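Local coordinates for putative permease protein, ABC transporter (Porphyromonas gingivalis, PDB 3IS6), which is the periplasmic core domain of a putative ABC-transporter permease of the MacB/FtsX type, which probably takes part in transport across the cell membrane, at residues L81-A86 with S102-N107; C110-S115 with A157-P162. One frame throughout, in Å; residues are numbered along the deposited sequence. Where two conformers were deposited one is given.

Interaction 1 (L81-A86 with S102-N107); sequences LLAEPA and SALRDN
The ring of Pro85 lies over one face of the Arg105 guanidinium, its CB 3.7 Å above that plane and displaced toward the rim. CB is 3.9 Å from Arg105 NH1, while the neighbouring CG packs against the aliphatic part of the same side chain, 4.0 Å from Arg105 CG. The arginine chain bends at its third torsion (chi3 133°), and the guanidinium comes to lie beside the proline ring; NH2 is hydrogen-bonded to the carbonyl of Asp101, so the charged end is held from its own loop. On its other flank the ring meets Leu104: Pro85 CG stands 4.1 Å from Leu104 CB, and the two side chains cross obliquely. No hydrogen bond spans the contact. The residues sit where strand 74-83 of the MacB-like periplasmic core domain runs out toward helix 86-90, facing a type II beta turn from Ser102 to Arg105 in the loop before strand 109-113. Leu104, in the third place of that turn, has a positive phi (67°), and its side chain heads for the strand end. There CD1 comes to 3.4 Å from Glu84 O and 4.3 Å from Ala83 CB, with Leu88 and Leu160 also touching the leucine. The Glu84 carboxylate is taken up by a salt bridge to Arg59 and a hydrogen bond to Thr58.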
loop_
_atom_site.group_PDB
_atom_site.type_symbol
_atom_site.label_atom_id
_atom_site.label_comp_id
_atom_site.label_asym_id
_atom_site.label_seq_id
_atom_site.Cartn_x
_atom_site.Cartn_y
_atom_site.Cartn_z
ATOM N N LEU A 81 -12.581 -5.044 2.639
ATOM C CA LEU A 81 -12.028 -4.755 3.914
ATOM C C LEU A 81 -10.771 -5.595 4.158
ATOM O O LEU A 81 -10.753 -6.756 3.906
ATOM C CB LEU A 81 -13.057 -5.024 4.990
ATOM C CG LEU A 81 -12.724 -4.788 6.453
ATOM C CD1 LEU A 81 -12.608 -3.351 6.743
ATOM C CD2 LEU A 81 -13.750 -5.375 7.305
ATOM N N LEU A 82 -9.746 -4.974 4.683
ATOM C CA LEU A 82 -8.520 -5.649 4.980
ATOM C C LEU A 82 -8.473 -6.038 6.453
ATOM O O LEU A 82 -8.679 -5.224 7.293
ATOM C CB LEU A 82 -7.361 -4.751 4.632
ATOM C CG LEU A 82 -6.842 -4.739 3.199
ATOM C CD1 LEU A 82 -7.894 -4.497 2.267
ATOM C CD2 LEU A 82 -5.770 -3.748 3.022
ATOM N N ALA A 83 -8.238 -7.305 6.720
ATOM C CA ALA A 83 -8.336 -7.871 8.045
ATOM C C ALA A 83 -7.310 -8.955 8.379
ATOM O O ALA A 83 -6.661 -9.464 7.532
ATOM C CB ALA A 83 -9.674 -8.378 8.275
ATOM N N GLU A 84 -7.181 -9.235 9.656
ATOM C CA GLU A 84 -6.309 -10.257 10.173
ATOM C C GLU A 84 -7.094 -11.550 10.368
ATOM O O GLU A 84 -8.280 -11.530 10.430
ATOM C CB GLU A 84 -5.668 -9.819 11.481
ATOM C CG GLU A 84 -4.931 -8.512 11.437
ATOM C CD GLU A 84 -4.256 -8.152 12.732
ATOM O OE1 GLU A 84 -4.849 -8.295 13.792
ATOM O OE2 GLU A 84 -3.117 -7.729 12.694
ATOM N N PRO A 85 -6.410 -12.674 10.516
ATOM C CA PRO A 85 -7.103 -13.918 10.766
ATOM C C PRO A 85 -7.917 -13.826 12.046
ATOM O O PRO A 85 -8.933 -14.409 12.137
ATOM C CB PRO A 85 -5.966 -14.898 10.876
ATOM C CG PRO A 85 -5.033 -14.409 9.888
ATOM C CD PRO A 85 -5.081 -12.939 9.970
ATOM N N ALA A 86 -7.490 -13.007 12.977
ATOM C CA ALA A 86 -8.189 -12.847 14.225
ATOM C C ALA A 86 -9.557 -12.197 14.068
ATOM O O ALA A 86 -10.371 -12.298 14.925
ATOM C CB ALA A 86 -7.370 -12.119 15.166
ATOM N N SER A 102 -6.504 -21.516 6.925
ATOM C CA SER A 102 -5.940 -21.004 5.993
ATOM C C SER A 102 -6.296 -19.475 5.903
ATOM O O SER A 102 -5.711 -18.872 5.071
ATOM C CB SER A 102 -6.202 -21.847 4.743
ATOM O OG SER A 102 -5.723 -21.199 3.572
ATOM N N ALA A 103 -7.468 -19.090 6.355
ATOM C CA ALA A 103 -8.067 -17.856 5.971
ATOM C C ALA A 103 -7.224 -16.662 6.313
ATOM O O ALA A 103 -6.705 -16.540 7.371
ATOM C CB ALA A 103 -9.385 -17.745 6.609
ATOM N N LEU A 104 -7.080 -15.799 5.340
ATOM C CA LEU A 104 -6.477 -14.503 5.496
ATOM C C LEU A 104 -5.013 -14.574 5.821
ATOM O O LEU A 104 -4.487 -13.654 6.357
ATOM C CB LEU A 104 -7.213 -13.671 6.541
ATOM C CG LEU A 104 -8.619 -13.207 6.200
ATOM C CD1 LEU A 104 -9.283 -12.585 7.368
ATOM C CD2 LEU A 104 -8.644 -12.321 5.045
ATOM N N ARG A 105 -4.371 -15.684 5.508
ATOM C CA ARG A 105 -2.933 -15.781 5.651
ATOM C C ARG A 105 -2.102 -15.593 4.384
ATOM O O ARG A 105 -0.995 -15.177 4.462
ATOM C CB ARG A 105 -2.550 -17.051 6.375
ATOM C CG ARG A 105 -3.266 -17.201 7.645
ATOM C CD ARG A 105 -2.751 -18.277 8.484
ATOM N NE ARG A 105 -2.599 -17.782 9.836
ATOM C CZ ARG A 105 -3.488 -17.945 10.794
ATOM N NH1 ARG A 105 -3.277 -17.449 11.982
ATOM N NH2 ARG A 105 -4.580 -18.610 10.561
ATOM N N ASP A 106 -2.651 -15.877 3.231
ATOM C CA ASP A 106 -1.912 -15.780 1.995
ATOM C C ASP A 106 -2.369 -14.564 1.235
ATOM O O ASP A 106 -3.523 -14.428 0.960
ATOM C CB ASP A 106 -2.190 -17.017 1.174
ATOM C CG ASP A 106 -1.512 -17.000 -0.163
ATOM O OD1 ASP A 106 -1.197 -15.948 -0.700
ATOM O OD2 ASP A 106 -1.303 -18.073 -0.690
ATOM N N ASN A 107 -1.440 -13.711 0.863
ATOM C CA ASN A 107 -1.744 -12.449 0.246
ATOM C C ASN A 107 -2.456 -12.582 -1.082
ATOM O O ASN A 107 -3.108 -11.684 -1.498
ATOM C CB ASN A 107 -0.504 -11.582 0.107
ATOM C CG ASN A 107 -0.041 -10.993 1.426
ATOM O OD1 ASN A 107 -0.806 -10.429 2.167
ATOM N ND2 ASN A 107 1.220 -11.122 1.704
#

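Interaction 2 (C110-S115 with A157-P162); sequences CLISES and ADMLLP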
loop_
_atom_site.group_PDB
_atom_site.type_symbol
_atom_site.label_atom_id
_atom_site.label_comp_id
_atom_site.label_asym_id
_atom_site.label_seq_id
_atom_site.Cartn_x
_atom_site.Cartn_y
_atom_site.Cartn_z
ATOM N N CYS A 110 -8.494 -14.409 -1.086
ATOM C CA CYS A 110 -9.540 -13.640 -0.446
ATOM C C CYS A 110 -10.689 -14.474 0.066
ATOM O O CYS A 110 -10.845 -15.590 -0.305
ATOM C CB CYS A 110 -10.091 -12.606 -1.400
ATOM S SG CYS A 110 -11.087 -13.209 -2.658
ATOM N N LEU A 111 -11.490 -13.886 0.925
ATOM C CA LEU A 111 -12.735 -14.454 1.336
ATOM C C LEU A 111 -13.825 -13.576 0.782
ATOM O O LEU A 111 -13.660 -12.398 0.689
ATOM C CB LEU A 111 -12.860 -14.506 2.830
ATOM C CG LEU A 111 -11.761 -15.181 3.604
ATOM C CD1 LEU A 111 -11.937 -14.944 5.044
ATOM C CD2 LEU A 111 -11.819 -16.625 3.320
ATOM N N ILE A 112 -14.919 -14.203 0.411
ATOM C CA ILE A 112 -16.063 -13.568 -0.189
ATOM C C ILE A 112 -17.295 -13.902 0.623
ATOM O O ILE A 112 -17.423 -14.970 1.122
ATOM C CB ILE A 112 -16.228 -14.082 -1.590
ATOM C CG1 ILE A 112 -15.040 -13.664 -2.430
ATOM C CG2 ILE A 112 -17.463 -13.633 -2.173
ATOM C CD1 ILE A 112 -15.034 -12.277 -2.851
ATOM N N SER A 113 -18.194 -12.963 0.748
ATOM C CA SER A 113 -19.385 -13.156 1.538
ATOM C C SER A 113 -20.348 -14.112 0.845
ATOM O O SER A 113 -20.304 -14.265 -0.338
ATOM C CB SER A 113 -20.076 -11.834 1.803
ATOM O OG SER A 113 -20.795 -11.418 0.704
ATOM N N GLU A 114 -21.252 -14.700 1.598
ATOM C CA GLU A 114 -22.234 -15.590 1.043
ATOM C C GLU A 114 -23.115 -14.886 0.006
ATOM O O GLU A 114 -23.389 -15.449 -1.009
ATOM C CB GLU A 114 -23.093 -16.193 2.150
ATOM C CG GLU A 114 -24.050 -17.261 1.656
ATOM C CD GLU A 114 -24.701 -18.138 2.748
ATOM O OE1 GLU A 114 -24.566 -17.844 3.940
ATOM O OE2 GLU A 114 -25.347 -19.139 2.378
ATOM N N SER A 115 -23.531 -13.657 0.257
ATOM C CA SER A 115 -24.323 -12.939 -0.727
ATOM C C SER A 115 -23.585 -12.657 -2.008
ATOM O O SER A 115 -24.149 -12.747 -3.054
ATOM C CB SER A 115 -24.841 -11.630 -0.193
ATOM O OG SER A 115 -25.762 -11.843 0.813
ATOM N N ALA A 157 -18.384 -5.712 4.829
ATOM C CA ALA A 157 -17.487 -6.206 3.803
ATOM C C ALA A 157 -18.137 -7.274 2.921
ATOM O O ALA A 157 -18.695 -8.191 3.419
ATOM C CB ALA A 157 -16.278 -6.742 4.430
ATOM N N ASP A 158 -18.101 -7.097 1.623
ATOM C CA ASP A 158 -18.250 -8.140 0.632
ATOM C C ASP A 158 -17.053 -9.080 0.460
ATOM O O ASP A 158 -17.212 -10.222 0.193
ATOM C CB ASP A 158 -18.674 -7.558 -0.704
ATOM C CG ASP A 158 -19.856 -6.617 -0.578
ATOM O OD1 ASP A 158 -20.728 -6.875 0.248
ATOM O OD2 ASP A 158 -19.895 -5.594 -1.277
HETATM N N MSE A 159 -15.860 -8.533 0.545
HETATM C CA MSE A 159 -14.629 -9.267 0.358
HETATM C C MSE A 159 -13.634 -8.930 1.448
HETATM O O MSE A 159 -13.493 -7.812 1.803
HETATM C CB MSE A 159 -14.040 -8.943 -1.017
HETATM C CG MSE A 159 -12.635 -9.455 -1.320
HETATM SE SE MSE A 159 -12.129 -9.362 -3.235
HETATM C CE MSE A 159 -11.681 -7.573 -3.292
ATOM N N LEU A 160 -12.919 -9.919 1.924
ATOM C CA LEU A 160 -11.900 -9.723 2.911
ATOM C C LEU A 160 -10.537 -10.100 2.353
ATOM O O LEU A 160 -10.394 -11.124 1.773
ATOM C CB LEU A 160 -12.183 -10.546 4.150
ATOM C CG LEU A 160 -13.402 -10.255 5.012
ATOM C CD1 LEU A 160 -13.695 -11.327 5.992
ATOM C CD2 LEU A 160 -13.269 -8.950 5.669
ATOM N N LEU A 161 -9.554 -9.249 2.564
ATOM C CA LEU A 161 -8.197 -9.466 2.132
ATOM C C LEU A 161 -7.277 -9.336 3.318
ATOM O O LEU A 161 -7.588 -8.672 4.230
ATOM C CB LEU A 161 -7.804 -8.441 1.104
ATOM C CG LEU A 161 -8.327 -8.579 -0.303
ATOM C CD1 LEU A 161 -8.056 -7.374 -1.093
ATOM C CD2 LEU A 161 -7.751 -9.748 -0.960
ATOM N N PRO A 162 -6.127 -9.963 3.296
ATOM C CA PRO A 162 -5.242 -9.844 4.433
ATOM C C PRO A 162 -4.695 -8.445 4.611
ATOM O O PRO A 162 -4.377 -7.771 3.679
ATOM C CB PRO A 162 -4.132 -10.828 4.112
ATOM C CG PRO A 162 -4.622 -11.633 3.118
ATOM C CD PRO A 162 -5.559 -10.862 2.310
#
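Leu160 N donates to Leu111 O over 2.9 Å, nearly straight at the hydrogen (168°). The same oxygen also receives a CA-H...O contact from Met159, with Met159 CA 3.3 Å from Leu111 O. The return bond runs from Leu111 N to Leu160 O at 3.1 Å and completes the hydrogen-bonded pair of an antiparallel ladder between strands 110-113 and 159-162. Ser113 N extends the ladder by donating to Asp158 O at 3.0 Å. Side chains alternate across the sheet. On one face Leu111 and Leu160 meet with their CD1 methyls 4.1 Å apart. On the face of Ile112 and Met159, a non-hydrogen-bonded pair, Ile112 CD1 reaches across to within 3.9 Å of Met159 CB. The selenomethionine side chain starts out with CG anti to N (chi1 171°), then bends at chi3; its SE lies 4.0 Å from Cys110 SG, an apolar contact. Ser113 ends the strand and N-caps helix 114-119: its OG, placed between N and the carbonyl carbon (chi1 78°), accepts from Leu116 N. Strand 140-146 pairs in parallel with 110-113 on the far side from 159-162, which itself runs parallel to 74-83; Leu129 of strand 128-131 packs against Cys110, Ile112 and Met159, while Phe146 touches Leu111 and Leu160.

Going along the chain from the N terminus, the first segment met is 81-86, at the end of strand 74-83, and interaction 1 closes the excursion through helix 86-90 when segment 102-107 returns to the strand's end. The chain then enters strand 109-113, and interaction 2 closes a longer loop, through strands 128-131 and 140-146, when 157-162 pairs with it. The two loops follow in series, neither nesting nor crossing. Their centres are 10 Å apart and the segments meet directly: Ala83 N lies 2.9 Å from Leu161 O, a probable hydrogen bond between neighbouring strands, and Leu104 O packs on Pro162 CB at 3.6 Å. Strand 159-162 thus stands between 74-83 and 109-113 in one sheet.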